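Side-chain contacts in putative integron gene cassette protein (PDB 3FUY), which is of unknown function, being the product of a mobile integron gene cassette from an uncultured salt-marsh bacterium: residues Y110-V115 against D172-D177; F40-F45 against G71-Q76; R158-L161 against S166-P169; E133-A138 against T151-K156. All coordinates share one frame; numbering follows the deposited sequence.

Interaction 1: Y110-V115 against D172-D177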
loop_
_atom_site.group_PDB
_atom_site.type_symbol
_atom_site.label_atom_id
_atom_site.label_comp_id
_atom_site.label_asym_id
_atom_site.label_seq_id
_atom_site.Cartn_x
_atom_site.Cartn_y
_atom_site.Cartn_z
ATOM N N TYR B 110 13.929 -13.368 7.962
ATOM C CA TYR B 110 15.025 -13.211 7.003
ATOM C C TYR B 110 15.805 -11.943 7.296
ATOM O O TYR B 110 15.237 -10.842 7.280
ATOM C CB TYR B 110 14.477 -13.123 5.570
ATOM C CG TYR B 110 13.779 -14.368 5.138
ATOM C CD1 TYR B 110 12.424 -14.547 5.378
ATOM C CD2 TYR B 110 14.488 -15.401 4.520
ATOM C CE1 TYR B 110 11.786 -15.715 5.002
ATOM C CE2 TYR B 110 13.862 -16.556 4.136
ATOM C CZ TYR B 110 12.518 -16.716 4.374
ATOM O OH TYR B 110 11.907 -17.877 3.972
ATOM N N VAL B 111 17.099 -12.095 7.545
ATOM C CA VAL B 111 17.962 -10.980 7.881
ATOM C C VAL B 111 19.127 -11.002 6.910
ATOM O O VAL B 111 19.457 -12.057 6.372
ATOM C CB VAL B 111 18.494 -11.089 9.325
ATOM C CG1 VAL B 111 17.340 -11.184 10.299
ATOM C CG2 VAL B 111 19.404 -12.334 9.482
ATOM N N ASP B 112 19.709 -9.837 6.654
ATOM C CA ASP B 112 20.937 -9.724 5.873
ATOM C C ASP B 112 22.038 -9.366 6.858
ATOM O O ASP B 112 21.829 -8.523 7.735
ATOM C CB ASP B 112 20.855 -8.576 4.844
ATOM C CG ASP B 112 20.073 -8.930 3.575
ATOM O OD1 ASP B 112 19.558 -10.057 3.438
ATOM O OD2 ASP B 112 19.972 -8.045 2.691
ATOM N N LEU B 113 23.204 -9.993 6.722
ATOM C CA LEU B 113 24.401 -9.539 7.419
ATOM C C LEU B 113 25.291 -8.859 6.387
ATOM O O LEU B 113 25.709 -9.484 5.408
ATOM C CB LEU B 113 25.167 -10.698 8.075
ATOM C CG LEU B 113 26.462 -10.308 8.803
ATOM C CD1 LEU B 113 26.163 -9.705 10.170
ATOM C CD2 LEU B 113 27.407 -11.505 8.954
ATOM N N ILE B 114 25.571 -7.582 6.594
ATOM C CA ILE B 114 26.396 -6.832 5.649
ATOM C C ILE B 114 27.755 -6.494 6.250
ATOM O O ILE B 114 27.830 -5.767 7.235
ATOM C CB ILE B 114 25.689 -5.535 5.174
ATOM C CG1 ILE B 114 24.266 -5.842 4.697
ATOM C CG2 ILE B 114 26.488 -4.869 4.062
ATOM C CD1 ILE B 114 23.428 -4.588 4.391
ATOM N N VAL B 115 28.825 -7.035 5.662
ATOM C CA VAL B 115 30.184 -6.701 6.081
ATOM C C VAL B 115 30.879 -5.863 5.014
ATOM O O VAL B 115 30.441 -5.814 3.870
ATOM C CB VAL B 115 31.043 -7.958 6.398
ATOM C CG1 VAL B 115 30.442 -8.741 7.555
ATOM C CG2 VAL B 115 31.177 -8.841 5.172
ATOM N N ASP B 172 16.419 -0.821 -1.688
ATOM C CA ASP B 172 15.231 -1.535 -2.148
ATOM C C ASP B 172 15.542 -2.893 -2.773
ATOM O O ASP B 172 14.753 -3.835 -2.655
ATOM C CB ASP B 172 14.390 -0.675 -3.102
ATOM C CG ASP B 172 15.093 -0.380 -4.429
ATOM O OD1 ASP B 172 16.265 -0.790 -4.621
ATOM O OD2 ASP B 172 14.453 0.275 -5.286
ATOM N N GLU B 173 16.700 -2.985 -3.415
ATOM C CA GLU B 173 17.190 -4.222 -4.027
ATOM C C GLU B 173 17.192 -5.403 -3.035
ATOM O O GLU B 173 16.850 -6.546 -3.381
ATOM C CB GLU B 173 18.601 -3.949 -4.573
ATOM C CG GLU B 173 19.491 -5.154 -4.838
ATOM C CD GLU B 173 20.953 -4.748 -5.048
ATOM O OE1 GLU B 173 21.223 -3.534 -5.175
ATOM O OE2 GLU B 173 21.835 -5.636 -5.087
ATOM N N TYR B 174 17.562 -5.118 -1.792
ATOM C CA TYR B 174 17.665 -6.150 -0.762
ATOM C C TYR B 174 16.333 -6.781 -0.372
ATOM O O TYR B 174 16.313 -7.735 0.410
ATOM C CB TYR B 174 18.337 -5.603 0.496
ATOM C CG TYR B 174 19.703 -5.003 0.289
ATOM C CD1 TYR B 174 20.555 -5.471 -0.702
ATOM C CD2 TYR B 174 20.155 -3.970 1.109
ATOM C CE1 TYR B 174 21.817 -4.917 -0.880
ATOM C CE2 TYR B 174 21.410 -3.410 0.941
ATOM C CZ TYR B 174 22.241 -3.886 -0.054
ATOM O OH TYR B 174 23.502 -3.331 -0.207
ATOM N N TYR B 175 15.226 -6.248 -0.891
ATOM C CA TYR B 175 13.900 -6.763 -0.555
ATOM C C TYR B 175 13.216 -7.485 -1.716
ATOM O O TYR B 175 12.105 -7.985 -1.561
ATOM C CB TYR B 175 12.994 -5.626 -0.052
ATOM C CG TYR B 175 13.452 -5.053 1.269
ATOM C CD1 TYR B 175 12.897 -5.485 2.470
ATOM C CD2 TYR B 175 14.462 -4.114 1.319
ATOM C CE1 TYR B 175 13.335 -4.961 3.697
ATOM C CE2 TYR B 175 14.907 -3.590 2.527
ATOM C CZ TYR B 175 14.339 -4.019 3.712
ATOM O OH TYR B 175 14.782 -3.494 4.909
ATOM N N LYS B 176 13.867 -7.511 -2.874
ATOM C CA LYS B 176 13.282 -8.122 -4.070
ATOM C C LYS B 176 12.753 -9.545 -3.870
ATOM O O LYS B 176 11.765 -9.924 -4.497
ATOM C CB LYS B 176 14.279 -8.129 -5.225
ATOM C CG LYS B 176 14.363 -6.832 -6.001
ATOM C CD LYS B 176 15.160 -7.044 -7.287
ATOM C CE LYS B 176 15.664 -5.727 -7.870
ATOM N NZ LYS B 176 17.050 -5.894 -8.418
ATOM N N ASP B 177 13.404 -10.324 -3.003
ATOM C CA ASP B 177 12.982 -11.699 -2.741
ATOM C C ASP B 177 11.585 -11.761 -2.180
ATOM O O ASP B 177 10.909 -12.785 -2.301
ATOM C CB ASP B 177 13.895 -12.373 -1.710
ATOM C CG ASP B 177 15.215 -12.811 -2.292
ATOM O OD1 ASP B 177 15.316 -12.898 -3.528
ATOM O OD2 ASP B 177 16.155 -13.072 -1.506
HETATM O O HOH W 1 18.344 -9.711 0.896
#
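Asp112 and Ile114, alternate residues on strand 106-116 of the mixed sheet, meet Tyr174 of the C-terminal 3-10 turn, which lies against that strand. Direct contact is by van der Waals touch. OD2 of Asp112 lies 3.7 Å from CB of Tyr174 and 3.9 Å from its CG, so the carboxylate presses against the root of the ring; the carboxylate and ring planes stand 74° apart. Farther out, CD1 of Ile114 comes within 4.2 Å of Tyr174 CE2. The isoleucine reaches that far because CG1 lies anti to the carbonyl carbon (chi1 -50°) and CD1 continues extended beyond it (chi2 172°). A branched apolar chain suits this place, where it packs against the hydrocarbon part of the ring.

Polar contact runs through water. Water 1 lies 2.8 Å from OD1 of Asp112 and 2.9 Å from the backbone O of Tyr174, and can donate to either, though more acceptors surround it than its two protons can serve at once. The turn itself is closed by the bond from Tyr175 N to Asp172 O, 3.0 Å long.

Charge is settled by neighbours. Asp112 OD2 forms salt bridges with Arg95 NE and Arg158 NE, while the hydroxyl of Tyr174 is hydrogen-bonded to Glu160 OE2. Tyrosine therefore serves twice, its ring lying beside aliphatic carbon and its OH reaching a carboxylate.

The chemistry implies that a buried aspartate is affordable here: among its partners are two arginines at OD2 and a water at OD1, and the paired positive charges would be expected to favour its ionised form.

Interaction 2: F40-F45 against G71-Q76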
loop_
_atom_site.group_PDB
_atom_site.type_symbol
_atom_site.label_atom_id
_atom_site.label_comp_id
_atom_site.label_asym_id
_atom_site.label_seq_id
_atom_site.Cartn_x
_atom_site.Cartn_y
_atom_site.Cartn_z
ATOM N N PHE B 40 9.723 4.572 10.492
ATOM C CA PHE B 40 10.526 5.776 10.254
ATOM C C PHE B 40 11.496 6.059 11.394
ATOM O O PHE B 40 12.675 6.317 11.148
ATOM C CB PHE B 40 9.623 6.998 10.072
ATOM C CG PHE B 40 8.879 7.017 8.759
ATOM C CD1 PHE B 40 9.541 7.326 7.572
ATOM C CD2 PHE B 40 7.525 6.756 8.716
ATOM C CE1 PHE B 40 8.860 7.387 6.358
ATOM C CE2 PHE B 40 6.825 6.798 7.503
ATOM C CZ PHE B 40 7.506 7.120 6.315
ATOM N N ASP B 41 10.984 6.012 12.628
ATOM C CA ASP B 41 11.739 6.409 13.804
ATOM C C ASP B 41 13.018 5.574 13.955
ATOM O O ASP B 41 14.080 6.106 14.269
ATOM C CB ASP B 41 10.879 6.300 15.080
ATOM C CG ASP B 41 9.790 7.385 15.173
ATOM O OD1 ASP B 41 9.677 8.221 14.257
ATOM O OD2 ASP B 41 9.048 7.395 16.181
ATOM N N ASN B 42 12.912 4.266 13.727
ATOM C CA ASN B 42 14.063 3.376 13.854
ATOM C C ASN B 42 14.788 3.135 12.525
ATOM O O ASN B 42 15.800 2.456 12.475
ATOM C CB ASN B 42 13.651 2.063 14.528
ATOM C CG ASN B 42 13.231 2.275 15.980
ATOM O OD1 ASN B 42 14.047 2.682 16.806
ATOM N ND2 ASN B 42 11.954 2.036 16.285
ATOM N N GLY B 43 14.281 3.729 11.452
ATOM C CA GLY B 43 14.921 3.591 10.155
ATOM C C GLY B 43 14.981 2.128 9.722
ATOM O O GLY B 43 16.037 1.624 9.371
ATOM N N GLN B 44 13.842 1.442 9.768
ATOM C CA GLN B 44 13.801 0.052 9.323
ATOM C C GLN B 44 12.668 -0.181 8.347
ATOM O O GLN B 44 11.682 0.568 8.331
ATOM C CB GLN B 44 13.611 -0.879 10.519
ATOM C CG GLN B 44 14.803 -1.009 11.425
ATOM C CD GLN B 44 14.472 -1.904 12.617
ATOM O OE1 GLN B 44 13.731 -1.493 13.502
ATOM N NE2 GLN B 44 14.995 -3.141 12.622
ATOM N N PHE B 45 12.785 -1.256 7.574
ATOM C CA PHE B 45 11.724 -1.684 6.668
ATOM C C PHE B 45 11.608 -3.199 6.718
ATOM O O PHE B 45 12.613 -3.896 6.659
ATOM C CB PHE B 45 12.028 -1.231 5.235
ATOM C CG PHE B 45 10.898 -1.451 4.278
ATOM C CD1 PHE B 45 10.023 -0.414 3.977
ATOM C CD2 PHE B 45 10.711 -2.681 3.661
ATOM C CE1 PHE B 45 8.970 -0.605 3.083
ATOM C CE2 PHE B 45 9.651 -2.886 2.773
ATOM C CZ PHE B 45 8.790 -1.839 2.475
ATOM N N GLY B 71 13.983 -6.973 17.758
ATOM C CA GLY B 71 15.022 -7.925 18.120
ATOM C C GLY B 71 16.265 -7.741 17.253
ATOM O O GLY B 71 17.403 -7.793 17.743
ATOM N N VAL B 72 16.052 -7.520 15.958
ATOM C CA VAL B 72 17.169 -7.276 15.041
ATOM C C VAL B 72 17.926 -5.972 15.346
ATOM O O VAL B 72 19.163 -5.959 15.390
ATOM C CB VAL B 72 16.717 -7.317 13.575
ATOM C CG1 VAL B 72 17.856 -6.926 12.645
ATOM C CG2 VAL B 72 16.165 -8.722 13.225
ATOM N N ARG B 73 17.215 -4.869 15.565
ATOM C CA ARG B 73 17.957 -3.637 15.842
ATOM C C ARG B 73 18.669 -3.713 17.209
ATOM O O ARG B 73 19.745 -3.149 17.376
ATOM C CB ARG B 73 17.116 -2.347 15.636
ATOM C CG ARG B 73 15.889 -2.227 16.484
ATOM C CD ARG B 73 15.280 -0.784 16.411
ATOM N NE ARG B 73 14.231 -0.662 17.422
ATOM C CZ ARG B 73 12.979 -1.048 17.219
ATOM N NH1 ARG B 73 12.639 -1.543 16.042
ATOM N NH2 ARG B 73 12.068 -0.938 18.177
ATOM N N ASP B 74 18.092 -4.446 18.162
ATOM C CA ASP B 74 18.781 -4.741 19.429
ATOM C C ASP B 74 20.011 -5.648 19.235
ATOM O O ASP B 74 21.045 -5.439 19.862
ATOM C CB ASP B 74 17.828 -5.373 20.460
ATOM C CG ASP B 74 16.740 -4.403 20.940
ATOM O OD1 ASP B 74 16.784 -3.199 20.590
ATOM O OD2 ASP B 74 15.834 -4.855 21.671
ATOM N N ALA B 75 19.902 -6.665 18.383
ATOM C CA ALA B 75 21.086 -7.466 18.041
ATOM C C ALA B 75 22.174 -6.589 17.410
ATOM O O ALA B 75 23.354 -6.734 17.731
ATOM C CB ALA B 75 20.722 -8.649 17.116
ATOM N N GLN B 76 21.768 -5.673 16.530
ATOM C CA GLN B 76 22.695 -4.745 15.884
ATOM C C GLN B 76 23.395 -3.876 16.920
ATOM O O GLN B 76 24.612 -3.695 16.881
ATOM C CB GLN B 76 21.957 -3.844 14.888
ATOM C CG GLN B 76 22.816 -2.691 14.340
ATOM C CD GLN B 76 23.905 -3.164 13.374
ATOM O OE1 GLN B 76 23.635 -3.447 12.209
ATOM N NE2 GLN B 76 25.144 -3.224 13.854
#
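A G1 beta bulge, in which Gly43 and Gln44 both face Asp39, ends the turn between strands 34-39 and 44-49, and Arg73 of helix 59-79 packs beside it, joining helix to sheet. Gly43 has positive phi, which favours glycine. Asn42 and Gln44 flank it, and the arginine meets each differently. CG of Arg73 sits between its backbone N and carbonyl carbon (chi1 60°), and the chain then runs extended to NE, carrying the guanidinium to the turn. The amide of Asn42 stacks flat over one face of the guanidinium, the two planes only 6° apart, with ND2 3.4 Å from Arg73 CZ; ND2 also donates to Asp39 OD2, which would limit rotation of the amide. Gln44 comes instead to the guanidinium edge, its amide nearly perpendicular to that plane. Its extended chain brings the amide alongside the arginine's aliphatic part, NE2 lying 3.8 Å from Arg73 CB, while NE2 donates to Met69 O in the same helix. Glutamine suits its site by offering a donor to the helix backbone and an acceptor to the arginine. In the carbonyl plane of Gln44, OE1 receives the N-H of Arg73 NH1 at 2.8 Å, with an N-H...O angle of 148°.

Interaction 3: R158-L161 against S166-P169; sequences REEL and SFHP
Phe167 approaches Glu160 and Leu161 from the loop that doubles back after strand 150-160. Its CB lies 3.7 Å from the carbonyl O of Leu161, so the first contact is with backbone. With chi1 at 170°, the ring is swung away from its own backbone N, and CG is still within 4.2 Å of the same oxygen. Beyond CG, the CD1 side of the ring lies against the methylenes of Glu160: CD1 is 3.8 Å from Glu160 CB, and CE1 is 4.1 Å from Glu160 CG. The ring also packs on Ile114 and meets the ring of His91, which makes a large flat residue fitting here. Within the loop, Pro169 N sits over one face, near the rim. The Glu160 chain bends at chi2 (-79°), beyond the CB and CG that meet the ring, and its OE2 is hydrogen-bonded to Tyr174 OH. Replacing Phe167 with a serine would probably strip the Glu160 methylenes and Ile114 of their apolar neighbour and leave the loop less firmly held to the strand. In this fold the loop after strand 150-160, the outermost strand of the sheet within this chain, thus packs back on that strand's own end.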
loop_
_atom_site.group_PDB
_atom_site.type_symbol
_atom_site.label_atom_id
_atom_site.label_comp_id
_atom_site.label_asym_id
_atom_site.label_seq_id
_atom_site.Cartn_x
_atom_site.Cartn_y
_atom_site.Cartn_z
ATOM N N ARG B 158 26.228 -10.421 2.734
ATOM C CA ARG B 158 26.514 -9.459 1.680
ATOM C C ARG B 158 27.832 -8.804 1.995
ATOM O O ARG B 158 28.241 -8.739 3.150
ATOM C CB ARG B 158 25.416 -8.375 1.594
ATOM C CG ARG B 158 24.053 -8.888 1.136
ATOM C CD ARG B 158 23.027 -7.767 1.050
ATOM N NE ARG B 158 21.729 -8.218 0.540
ATOM C CZ ARG B 158 21.460 -8.435 -0.746
ATOM N NH1 ARG B 158 22.403 -8.226 -1.662
ATOM N NH2 ARG B 158 20.250 -8.848 -1.123
ATOM N N GLU B 159 28.503 -8.314 0.966
ATOM C CA GLU B 159 29.616 -7.416 1.183
ATOM C C GLU B 159 29.368 -6.175 0.340
ATOM O O GLU B 159 28.760 -6.238 -0.734
ATOM C CB GLU B 159 30.966 -8.074 0.874
ATOM C CG GLU B 159 31.320 -8.215 -0.596
ATOM C CD GLU B 159 32.703 -8.852 -0.803
ATOM O OE1 GLU B 159 33.724 -8.229 -0.431
ATOM O OE2 GLU B 159 32.765 -9.977 -1.343
ATOM N N GLU B 160 29.806 -5.040 0.864
ATOM C CA GLU B 160 29.544 -3.760 0.250
ATOM C C GLU B 160 30.624 -2.824 0.730
ATOM O O GLU B 160 31.129 -2.973 1.833
ATOM C CB GLU B 160 28.181 -3.228 0.698
ATOM C CG GLU B 160 26.996 -4.096 0.308
ATOM C CD GLU B 160 26.593 -3.911 -1.141
ATOM O OE1 GLU B 160 27.272 -3.146 -1.856
ATOM O OE2 GLU B 160 25.600 -4.536 -1.569
ATOM N N LEU B 161 30.986 -1.853 -0.097
ATOM C CA LEU B 161 31.879 -0.815 0.358
ATOM C C LEU B 161 31.031 0.124 1.200
ATOM O O LEU B 161 30.177 0.836 0.670
ATOM C CB LEU B 161 32.483 -0.084 -0.840
ATOM C CG LEU B 161 33.574 0.940 -0.534
ATOM C CD1 LEU B 161 34.694 0.303 0.265
ATOM C CD2 LEU B 161 34.107 1.539 -1.831
ATOM N N SER B 166 26.679 4.982 -2.838
ATOM C CA SER B 166 25.667 4.085 -3.386
ATOM C C SER B 166 25.085 3.137 -2.339
ATOM O O SER B 166 24.095 2.456 -2.603
ATOM C CB SER B 166 26.236 3.261 -4.545
ATOM O OG SER B 166 26.263 4.008 -5.752
ATOM N N PHE B 167 25.700 3.091 -1.160
ATOM C CA PHE B 167 25.302 2.115 -0.146
ATOM C C PHE B 167 24.308 2.639 0.890
ATOM O O PHE B 167 24.510 3.698 1.490
ATOM C CB PHE B 167 26.520 1.555 0.597
ATOM C CG PHE B 167 26.148 0.730 1.797
ATOM C CD1 PHE B 167 25.644 -0.549 1.637
ATOM C CD2 PHE B 167 26.258 1.249 3.076
ATOM C CE1 PHE B 167 25.273 -1.305 2.740
ATOM C CE2 PHE B 167 25.882 0.498 4.178
ATOM C CZ PHE B 167 25.392 -0.771 4.009
ATOM N N HIS B 168 23.238 1.877 1.093
ATOM C CA HIS B 168 22.351 2.050 2.241
ATOM C C HIS B 168 21.957 0.647 2.733
ATOM O O HIS B 168 21.657 -0.225 1.924
ATOM C CB HIS B 168 21.114 2.867 1.846
ATOM C CG HIS B 168 20.249 3.265 3.004
ATOM N ND1 HIS B 168 19.476 2.358 3.701
ATOM C CD2 HIS B 168 20.028 4.471 3.582
ATOM C CE1 HIS B 168 18.825 2.988 4.664
ATOM N NE2 HIS B 168 19.136 4.272 4.608
ATOM N N PRO B 169 21.973 0.420 4.058
ATOM C CA PRO B 169 21.700 -0.926 4.587
ATOM C C PRO B 169 20.326 -1.479 4.225
ATOM O O PRO B 169 20.154 -2.696 4.290
ATOM C CB PRO B 169 21.785 -0.731 6.107
ATOM C CG PRO B 169 22.616 0.489 6.296
ATOM C CD PRO B 169 22.299 1.377 5.128
#

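Interaction 4: E133-A138 against T151-K156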
loop_
_atom_site.group_PDB
_atom_site.type_symbol
_atom_site.label_atom_id
_atom_site.label_comp_id
_atom_site.label_asym_id
_atom_site.label_seq_id
_atom_site.Cartn_x
_atom_site.Cartn_y
_atom_site.Cartn_z
ATOM N N GLU B 133 24.778 -15.565 17.132
ATOM C CA GLU B 133 24.607 -15.651 18.573
ATOM C C GLU B 133 23.621 -14.578 19.048
ATOM O O GLU B 133 22.644 -14.884 19.715
ATOM C CB GLU B 133 25.968 -15.469 19.245
ATOM C CG GLU B 133 25.986 -15.566 20.757
ATOM C CD GLU B 133 27.361 -15.220 21.331
ATOM O OE1 GLU B 133 28.387 -15.582 20.703
ATOM O OE2 GLU B 133 27.413 -14.577 22.403
ATOM N N LYS B 134 23.873 -13.321 18.693
ATOM C CA LYS B 134 22.981 -12.245 19.117
ATOM C C LYS B 134 21.556 -12.463 18.622
ATOM O O LYS B 134 20.604 -12.209 19.350
ATOM C CB LYS B 134 23.494 -10.877 18.657
ATOM C CG LYS B 134 24.902 -10.544 19.149
ATOM C CD LYS B 134 24.972 -10.535 20.665
ATOM C CE LYS B 134 26.350 -10.083 21.157
ATOM N NZ LYS B 134 26.438 -10.104 22.643
ATOM N N LEU B 135 21.415 -12.958 17.396
ATOM C CA LEU B 135 20.090 -13.155 16.814
ATOM C C LEU B 135 19.339 -14.323 17.439
ATOM O O LEU B 135 18.123 -14.265 17.612
ATOM C CB LEU B 135 20.176 -13.334 15.287
ATOM C CG LEU B 135 20.462 -12.072 14.470
ATOM C CD1 LEU B 135 20.844 -12.480 13.065
ATOM C CD2 LEU B 135 19.252 -11.127 14.456
ATOM N N ARG B 136 20.054 -15.391 17.770
ATOM C CA ARG B 136 19.404 -16.516 18.414
ATOM C C ARG B 136 18.772 -16.040 19.708
ATOM O O ARG B 136 17.649 -16.418 20.026
ATOM C CB ARG B 136 20.387 -17.678 18.661
ATOM C CG ARG B 136 20.466 -18.651 17.477
ATOM C CD ARG B 136 21.307 -19.897 17.821
ATOM N NE ARG B 136 22.654 -19.512 18.235
ATOM C CZ ARG B 136 23.716 -19.510 17.433
ATOM N NH1 ARG B 136 23.602 -19.898 16.165
ATOM N NH2 ARG B 136 24.899 -19.130 17.905
ATOM N N ALA B 137 19.496 -15.202 20.448
ATOM C CA ALA B 137 18.965 -14.612 21.683
ATOM C C ALA B 137 17.835 -13.602 21.450
ATOM O O ALA B 137 16.750 -13.732 22.029
ATOM C CB ALA B 137 20.080 -13.971 22.497
ATOM N N ALA B 138 18.079 -12.602 20.604
ATOM C CA ALA B 138 17.107 -11.518 20.426
ATOM C C ALA B 138 15.805 -11.964 19.767
ATOM O O ALA B 138 14.734 -11.448 20.088
ATOM C CB ALA B 138 17.725 -10.347 19.628
ATOM N N THR B 151 10.312 -19.119 16.734
ATOM C CA THR B 151 11.002 -18.373 15.690
ATOM C C THR B 151 12.246 -19.088 15.163
ATOM O O THR B 151 12.973 -19.729 15.913
ATOM C CB THR B 151 11.369 -16.949 16.210
ATOM O OG1 THR B 151 10.179 -16.275 16.633
ATOM C CG2 THR B 151 12.060 -16.113 15.145
ATOM N N GLN B 152 12.469 -18.995 13.859
ATOM C CA GLN B 152 13.736 -19.389 13.261
ATOM C C GLN B 152 14.200 -18.237 12.391
ATOM O O GLN B 152 13.404 -17.350 12.044
ATOM C CB GLN B 152 13.557 -20.634 12.388
ATOM C CG GLN B 152 12.925 -21.823 13.097
ATOM C CD GLN B 152 13.781 -22.386 14.215
ATOM O OE1 GLN B 152 15.011 -22.264 14.210
ATOM N NE2 GLN B 152 13.133 -23.023 15.183
ATOM N N PHE B 153 15.471 -18.235 12.003
ATOM C CA PHE B 153 15.911 -17.209 11.062
ATOM C C PHE B 153 16.816 -17.749 9.958
ATOM O O PHE B 153 17.378 -18.840 10.073
ATOM C CB PHE B 153 16.576 -16.022 11.777
ATOM C CG PHE B 153 17.942 -16.319 12.318
ATOM C CD1 PHE B 153 19.073 -15.881 11.657
ATOM C CD2 PHE B 153 18.097 -17.023 13.493
ATOM C CE1 PHE B 153 20.342 -16.160 12.162
ATOM C CE2 PHE B 153 19.360 -17.300 14.003
ATOM C CZ PHE B 153 20.487 -16.868 13.339
ATOM N N GLU B 154 16.928 -16.976 8.885
ATOM C CA GLU B 154 17.899 -17.233 7.827
ATOM C C GLU B 154 18.682 -15.960 7.604
ATOM O O GLU B 154 18.101 -14.864 7.496
ATOM C CB GLU B 154 17.219 -17.633 6.512
ATOM C CG GLU B 154 16.797 -19.083 6.417
ATOM C CD GLU B 154 16.382 -19.463 5.002
ATOM O OE1 GLU B 154 16.781 -18.746 4.056
ATOM O OE2 GLU B 154 15.651 -20.468 4.836
HETATM N N MSE B 155 19.996 -16.107 7.505
HETATM C CA MSE B 155 20.885 -14.976 7.349
HETATM C C MSE B 155 21.619 -14.992 6.006
HETATM O O MSE B 155 22.432 -15.876 5.730
HETATM C CB MSE B 155 21.893 -14.972 8.488
HETATM C CG MSE B 155 22.883 -13.838 8.423
HETATM SE SE MSE B 155 23.852 -13.707 10.124
HETATM C CE MSE B 155 22.491 -14.459 11.243
ATOM N N LYS B 156 21.320 -14.006 5.172
ATOM C CA LYS B 156 22.005 -13.830 3.903
ATOM C C LYS B 156 23.239 -12.971 4.144
ATOM O O LYS B 156 23.197 -12.011 4.925
ATOM C CB LYS B 156 21.060 -13.156 2.891
ATOM C CG LYS B 156 21.614 -13.060 1.493
ATOM C CD LYS B 156 20.673 -12.331 0.545
ATOM C CE LYS B 156 19.389 -13.096 0.335
ATOM N NZ LYS B 156 18.416 -12.286 -0.455
#
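Residues 133-138 of helix 121-138 run nearly antiparallel to strand segment 151-156, their N-to-C directions 153° apart and their axes 9.2 Å from each other, with Arg136 and Phe153 the closest pair by CA. Phe153 of the strand lies between the two, its ring against the helix. Its CG sits between the backbone N and the carbonyl carbon (chi1 73°), which sends the ring toward the helix. Over one face stands CB of Leu135, 4.2 Å from the ring centroid, a CH-pi contact; CD1 of the same leucine is 3.8 Å from CE1 of Phe153. Leucine suits the place because its backbone-proximal methylene and a branch methyl can meet the ring together. These elements belong to the beta-alpha-beta unit made of strand 106-116, helix 121-138 and strand 150-160, in which the helix packs on the sheet. At the ring's edge, near its plane, Arg136 brings CG to 3.9 Å from CE2 of Phe153; an arginine can lend its CG methylene to the aromatic. An alanine in place of Phe153 is likely to open a gap beneath Leu135 and leave the Arg136 CG methylene without its aromatic neighbour. Leu139 and Val141, in the connection after the helix, also touch the Phe153 side chain.

All four contacts reach one mixed six-stranded sheet. Along the chain interaction 2 closes first; interactions 4 and 3 then follow in series, both nested within the loop closed by interaction 1. Interactions 3 and 4 share strand 150-160, yet their centres are about 21 Å apart. Interaction 1 touches each of the others: it shares a hydrogen bond and a salt bridge with interaction 3, Asp177 pairs with Lys156 of interaction 4, and Tyr175 reaches Phe45 of interaction 2. Interactions 2 and 4 meet where helices 59-79 and 121-138 pack together. The C-terminal segment thus ties several strands together, and interactions 1, 2 and 3 also touch the second subunit.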